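Long-range contacts in glutathione S-transferase, N-terminal domain protein (Pseudomonas putida, PDB 4NAX), which binds oxidized glutathione disulfide, one molecule per subunit of a dimer, and is probably a transferase of the glutathione S-transferase superfamily: residues I74-P80 with Y96-K100; F186-R190 with V213-L218. All blocks are in the same frame, centred on the assembly; numbering follows the deposited sequence.

Contact 1: residues I74-P80 with Y96-K100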
# COMPACT_ATOMS: atom_id res chain seq x y z
N ILE A 74 1.89 -1.07 16.09
CA ILE A 74 1.11 -0.84 17.29
C ILE A 74 0.78 -2.14 18.01
O ILE A 74 0.77 -3.22 17.42
CB ILE A 74 -0.20 -0.07 17.03
CG1 ILE A 74 -1.15 -0.84 16.11
CG2 ILE A 74 0.11 1.32 16.47
CD1 ILE A 74 -2.57 -0.34 16.10
N LEU A 75 0.48 -2.00 19.30
CA LEU A 75 -0.14 -3.07 20.10
C LEU A 75 -1.26 -2.40 20.87
O LEU A 75 -1.02 -1.61 21.79
CB LEU A 75 0.88 -3.72 21.02
CG LEU A 75 0.35 -4.85 21.90
CD1 LEU A 75 -0.29 -5.96 21.09
CD2 LEU A 75 1.50 -5.36 22.75
N ASP A 76 -2.50 -2.66 20.46
CA ASP A 76 -3.67 -2.03 21.09
C ASP A 76 -4.24 -3.02 22.10
O ASP A 76 -4.78 -4.05 21.70
CB ASP A 76 -4.73 -1.72 20.06
CG ASP A 76 -5.90 -0.93 20.62
OD1 ASP A 76 -5.88 -0.64 21.83
OD2 ASP A 76 -6.83 -0.61 19.87
N PRO A 77 -4.15 -2.71 23.41
CA PRO A 77 -4.73 -3.64 24.38
C PRO A 77 -6.25 -3.77 24.22
O PRO A 77 -6.82 -4.81 24.59
CB PRO A 77 -4.36 -3.04 25.74
CG PRO A 77 -4.13 -1.59 25.47
CD PRO A 77 -3.62 -1.50 24.06
N ASN A 78 -6.87 -2.71 23.71
CA ASN A 78 -8.32 -2.64 23.54
C ASN A 78 -8.72 -2.92 22.09
O ASN A 78 -9.44 -2.15 21.48
CB ASN A 78 -8.83 -1.29 24.02
CG ASN A 78 -8.25 -0.93 25.37
OD1 ASN A 78 -8.40 -1.68 26.33
ND2 ASN A 78 -7.55 0.21 25.45
N GLY A 79 -8.23 -4.04 21.58
CA GLY A 79 -8.55 -4.44 20.22
C GLY A 79 -9.89 -5.14 20.16
O GLY A 79 -10.66 -5.15 21.13
N PRO A 80 -10.20 -5.73 19.01
CA PRO A 80 -11.43 -6.47 18.85
C PRO A 80 -11.62 -7.47 19.99
O PRO A 80 -10.71 -8.20 20.36
CB PRO A 80 -11.25 -7.17 17.51
CG PRO A 80 -10.37 -6.24 16.76
CD PRO A 80 -9.39 -5.73 17.78
N TYR A 96 -7.40 0.77 10.54
CA TYR A 96 -7.81 0.25 11.84
C TYR A 96 -8.27 1.38 12.80
O TYR A 96 -9.35 1.32 13.39
CB TYR A 96 -6.67 -0.53 12.50
CG TYR A 96 -6.96 -0.90 13.94
CD1 TYR A 96 -7.96 -1.81 14.24
CD2 TYR A 96 -6.28 -0.32 15.00
CE1 TYR A 96 -8.27 -2.13 15.55
CE2 TYR A 96 -6.58 -0.65 16.31
CZ TYR A 96 -7.58 -1.56 16.58
OH TYR A 96 -7.89 -1.93 17.87
N LEU A 97 -7.45 2.42 12.92
CA LEU A 97 -7.78 3.51 13.82
C LEU A 97 -8.99 4.30 13.38
O LEU A 97 -9.76 4.75 14.23
CB LEU A 97 -6.58 4.44 14.01
CG LEU A 97 -5.39 3.82 14.75
CD1 LEU A 97 -4.22 4.80 14.74
CD2 LEU A 97 -5.73 3.43 16.18
N ALA A 98 -9.16 4.49 12.08
CA ALA A 98 -10.33 5.18 11.57
C ALA A 98 -11.60 4.39 11.88
O ALA A 98 -12.63 4.97 12.26
CB ALA A 98 -10.21 5.39 10.08
N GLU A 99 -11.53 3.08 11.71
CA GLU A 99 -12.70 2.22 11.93
C GLU A 99 -13.00 2.06 13.43
O GLU A 99 -14.16 2.02 13.84
CB GLU A 99 -12.48 0.86 11.24
CG GLU A 99 -12.53 1.05 9.72
CD GLU A 99 -12.17 -0.16 8.89
OE1 GLU A 99 -11.70 -1.18 9.42
OE2 GLU A 99 -12.35 -0.06 7.65
N LYS A 100 -11.95 2.01 14.24
CA LYS A 100 -12.09 1.93 15.69
C LYS A 100 -12.76 3.18 16.24
O LYS A 100 -13.64 3.10 17.09
CB LYS A 100 -10.71 1.77 16.32
CG LYS A 100 -10.69 1.73 17.84
CD LYS A 100 -9.24 1.73 18.35
CE LYS A 100 -9.13 1.89 19.84
NZ LYS A 100 -9.35 0.62 20.55
O HOH W 1 -7.15 1.57 22.81
O HOH W 2 -10.61 -2.24 18.43
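In the thioredoxin-like domain, the start of the loop between strands 73-76 and 85-88 is tied to the end of helix 90-101 through one carboxylate, that of D76, which meets Y96 and K100. D76 OD2 accepts two hydrogen bonds: from Y96 OH at 2.6 Å, on the anti side and 27° out of the carboxylate plane, and from K100 NZ at 2.9 Å on the syn side, the latter a salt bridge. The Y96 ring meets this oxygen at its edge, its plane turned 72° from the carboxylate. K100 is extended as far as CE and bends at its last torsion (chi4 81°), which brings NZ to OD2. The other oxygen, D76 OD1, closes an Asx turn by accepting from N78 N at 3.0 Å, and a water joins it to N78 ND2, which also bonds to E19 O. A second water donates to Y96 OH at 2.8 Å and to N78 O. Beside the polar group, I74 CD1 packs 3.9 Å from Y96 CD2, while L85 and L87 of the adjoining strand also touch Y96. Y113 of the second subunit meets the Y96 ring edge-to-face. This is helix-on-sheet packing beside the beta hairpin of a glutathione transferase's thioredoxin-like domain.

Contact 2: residues F186-R190 with V213-L218. With GDS (oxidized glutathione disulfide), chain C.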
# COMPACT_ATOMS: atom_id res chain seq x y z
N PHE A 186 0.33 13.53 2.79
CA PHE A 186 1.02 14.80 2.95
C PHE A 186 2.33 14.75 3.76
O PHE A 186 3.24 15.50 3.44
CB PHE A 186 0.04 15.91 3.38
CG PHE A 186 -0.92 16.21 2.25
CD1 PHE A 186 -0.46 16.89 1.13
CD2 PHE A 186 -2.21 15.74 2.25
CE1 PHE A 186 -1.28 17.06 0.02
CE2 PHE A 186 -3.05 15.92 1.17
CZ PHE A 186 -2.58 16.58 0.06
N PRO A 187 2.47 13.82 4.73
CA PRO A 187 3.81 13.69 5.34
C PRO A 187 4.87 13.30 4.34
O PRO A 187 6.06 13.64 4.50
CB PRO A 187 3.62 12.62 6.41
CG PRO A 187 2.16 12.74 6.78
CD PRO A 187 1.49 12.97 5.44
N TRP A 188 4.48 12.52 3.33
CA TRP A 188 5.43 12.13 2.28
C TRP A 188 5.77 13.29 1.34
O TRP A 188 6.91 13.42 0.91
CB TRP A 188 4.92 10.91 1.51
CG TRP A 188 5.49 9.64 2.06
CD1 TRP A 188 4.86 8.66 2.77
CD2 TRP A 188 6.85 9.23 1.92
NE1 TRP A 188 5.76 7.65 3.06
CE2 TRP A 188 6.98 7.98 2.54
CE3 TRP A 188 7.98 9.82 1.33
CZ2 TRP A 188 8.18 7.29 2.56
CZ3 TRP A 188 9.17 9.15 1.38
CH2 TRP A 188 9.26 7.88 1.98
N VAL A 189 4.77 14.09 0.98
CA VAL A 189 5.03 15.28 0.19
C VAL A 189 6.01 16.19 0.95
O VAL A 189 7.01 16.67 0.38
CB VAL A 189 3.73 16.02 -0.19
CG1 VAL A 189 4.06 17.28 -0.98
CG2 VAL A 189 2.76 15.15 -0.99
N ARG A 190 5.73 16.42 2.24
CA ARG A 190 6.65 17.20 3.07
C ARG A 190 8.07 16.61 3.05
O ARG A 190 9.05 17.33 2.88
CB ARG A 190 6.15 17.25 4.51
CG ARG A 190 7.11 17.93 5.46
CD ARG A 190 6.60 17.94 6.89
NE ARG A 190 7.58 18.45 7.83
CZ ARG A 190 8.39 17.71 8.58
NH1 ARG A 190 8.35 16.38 8.57
NH2 ARG A 190 9.25 18.31 9.39
N VAL A 213 -2.75 22.47 -0.45
CA VAL A 213 -3.29 21.49 0.49
C VAL A 213 -2.22 21.07 1.52
O VAL A 213 -2.53 20.91 2.71
CB VAL A 213 -3.93 20.31 -0.26
CG1 VAL A 213 -4.44 19.27 0.73
CG2 VAL A 213 -5.08 20.82 -1.11
N LEU A 214 -0.97 20.94 1.08
CA LEU A 214 0.12 20.68 2.01
C LEU A 214 0.20 21.76 3.08
O LEU A 214 0.33 21.47 4.28
CB LEU A 214 1.45 20.56 1.28
CG LEU A 214 2.67 20.40 2.19
CD1 LEU A 214 2.60 19.08 2.96
CD2 LEU A 214 3.95 20.46 1.36
N ALA A 215 0.14 23.02 2.66
CA ALA A 215 0.18 24.11 3.64
C ALA A 215 -1.00 24.01 4.63
O ALA A 215 -0.82 24.18 5.84
CB ALA A 215 0.19 25.47 2.96
N ASN A 216 -2.19 23.72 4.12
CA ASN A 216 -3.35 23.58 5.00
C ASN A 216 -3.14 22.42 6.01
O ASN A 216 -3.47 22.53 7.19
CB ASN A 216 -4.62 23.27 4.20
CG ASN A 216 -5.07 24.38 3.28
OD1 ASN A 216 -5.91 24.13 2.39
ND2 ASN A 216 -4.57 25.59 3.47
N PHE A 217 -2.61 21.31 5.53
CA PHE A 217 -2.33 20.14 6.35
C PHE A 217 -1.37 20.51 7.49
O PHE A 217 -1.61 20.20 8.66
CB PHE A 217 -1.71 19.07 5.46
CG PHE A 217 -1.39 17.77 6.18
CD1 PHE A 217 -2.40 16.87 6.48
CD2 PHE A 217 -0.10 17.44 6.50
CE1 PHE A 217 -2.10 15.66 7.09
CE2 PHE A 217 0.21 16.24 7.10
CZ PHE A 217 -0.79 15.33 7.39
N LEU A 218 -0.29 21.21 7.14
CA LEU A 218 0.75 21.52 8.11
C LEU A 218 0.30 22.55 9.16
O LEU A 218 0.90 22.65 10.22
CB LEU A 218 2.04 21.96 7.40
CG LEU A 218 2.71 20.88 6.56
CD1 LEU A 218 3.86 21.47 5.75
CD2 LEU A 218 3.19 19.72 7.40
N1 GDS C . 15.82 0.15 3.99
CA1 GDS C . 15.45 1.50 3.56
C1 GDS C . 16.20 1.90 2.31
OE1 GDS C . 15.71 2.81 1.61
OE2 GDS C . 17.28 1.33 2.01
CB1 GDS C . 15.77 2.48 4.70
CG1 GDS C . 15.07 3.84 4.57
CD1 GDS C . 13.58 3.71 4.70
O1 GDS C . 13.09 2.81 5.35
N2 GDS C . 12.86 4.64 4.06
CA2 GDS C . 11.42 4.71 4.14
C2 GDS C . 10.79 4.48 2.80
O2 GDS C . 11.30 4.93 1.78
CB2 GDS C . 11.00 6.09 4.66
SG2 GDS C . 11.41 6.41 6.37
N3 GDS C . 9.64 3.81 2.78
CA3 GDS C . 8.93 3.51 1.55
C3 GDS C . 7.42 3.45 1.70
OE3 GDS C . 6.81 2.77 0.85
OE4 GDS C . 6.90 4.13 2.58
N4 GDS C . 12.82 1.30 7.95
CA4 GDS C . 13.70 0.45 8.72
C4 GDS C . 14.58 -0.44 7.88
OE5 GDS C . 15.41 -1.19 8.46
OE6 GDS C . 14.47 -0.35 6.63
C5 GDS C . 11.60 1.59 8.39
O5 GDS C . 11.17 1.14 9.44
CA5 GDS C . 10.78 2.55 7.55
N5 GDS C . 9.40 2.10 7.48
CB5 GDS C . 10.86 3.94 8.21
SG5 GDS C . 9.87 5.20 7.41
CA6 GDS C . 5.37 0.38 5.27
C6 GDS C . 4.42 1.23 6.06
OE7 GDS C . 4.40 1.10 7.30
OE8 GDS C . 3.68 2.02 5.42
N6 GDS C . 4.78 0.07 3.95
CB6 GDS C . 6.71 1.10 5.11
CG6 GDS C . 7.40 1.30 6.45
CD6 GDS C . 8.80 1.85 6.32
O6 GDS C . 9.31 2.07 5.21
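F186 and F217 meet within this buried helix pair: F186 CB sits over one face of the F217 ring, 3.6 Å from its centroid and 18° off the normal, a CH-pi contact. The two rings themselves are oblique, their planes 42° apart. With CG anti to the carbonyl carbon (chi1 -68°), the F186 ring reaches past L214 to V213, where F186 CZ lies only 3.3 Å from V213 CG1, a tight fit. P187 adds its ring, with P187 CD 3.8 Å from F217 CZ. L214 divides its two methyls: CD1 rests by F186 CB and the backbone oxygen of F186, and CD2 lies 3.9 Å from V189 CG1. An alanine in place of F186 would keep the CB over F217 but is likely to leave a gap beside V213 CG1 and L214 where the ring had been. At the margin, R190 CD packs 3.9 Å from L218 CD2 as the extended arginine crosses that leucine at about a right angle, and R190 NE forms a salt bridge with E194 OE2. Farther out, I36 of helix 31-41 touches both P187 and F217, while V223 of helix 221-226 touches F217 and L218. On the ligand side of helix 180-193, W188 turns its indole to the glutathione disulfide, W188 CZ2 coming within 3.4 Å of GDS OE4, and W188 NE1 bonds to N30 OD1. The contact is apolar helix-helix packing in the all-helical C-terminal domain of a glutathione transferase, with a pocket tryptophan, W188, on one of its helices.

Overall arrangement
The two contacts belong to the two halves of the glutathione transferase fold: contact 1 to the thioredoxin-like N-terminal domain, contact 2 to the helical C-terminal domain. They follow one another along the chain and lie on opposite sides of its centre, with centres 25 Å apart and nearest atoms about 13 Å apart, so neither touches the other. Helix 31-41 packs against both, through L38 on L97 in contact 1 and V32 on P187 in contact 2. The disulfide ligand touches W188 of contact 2, whereas the nearest atoms of the I74 side chain in contact 1 and the ligand are about 10 Å apart. Contact 1 instead borders the second subunit, whose P109 packs on P80.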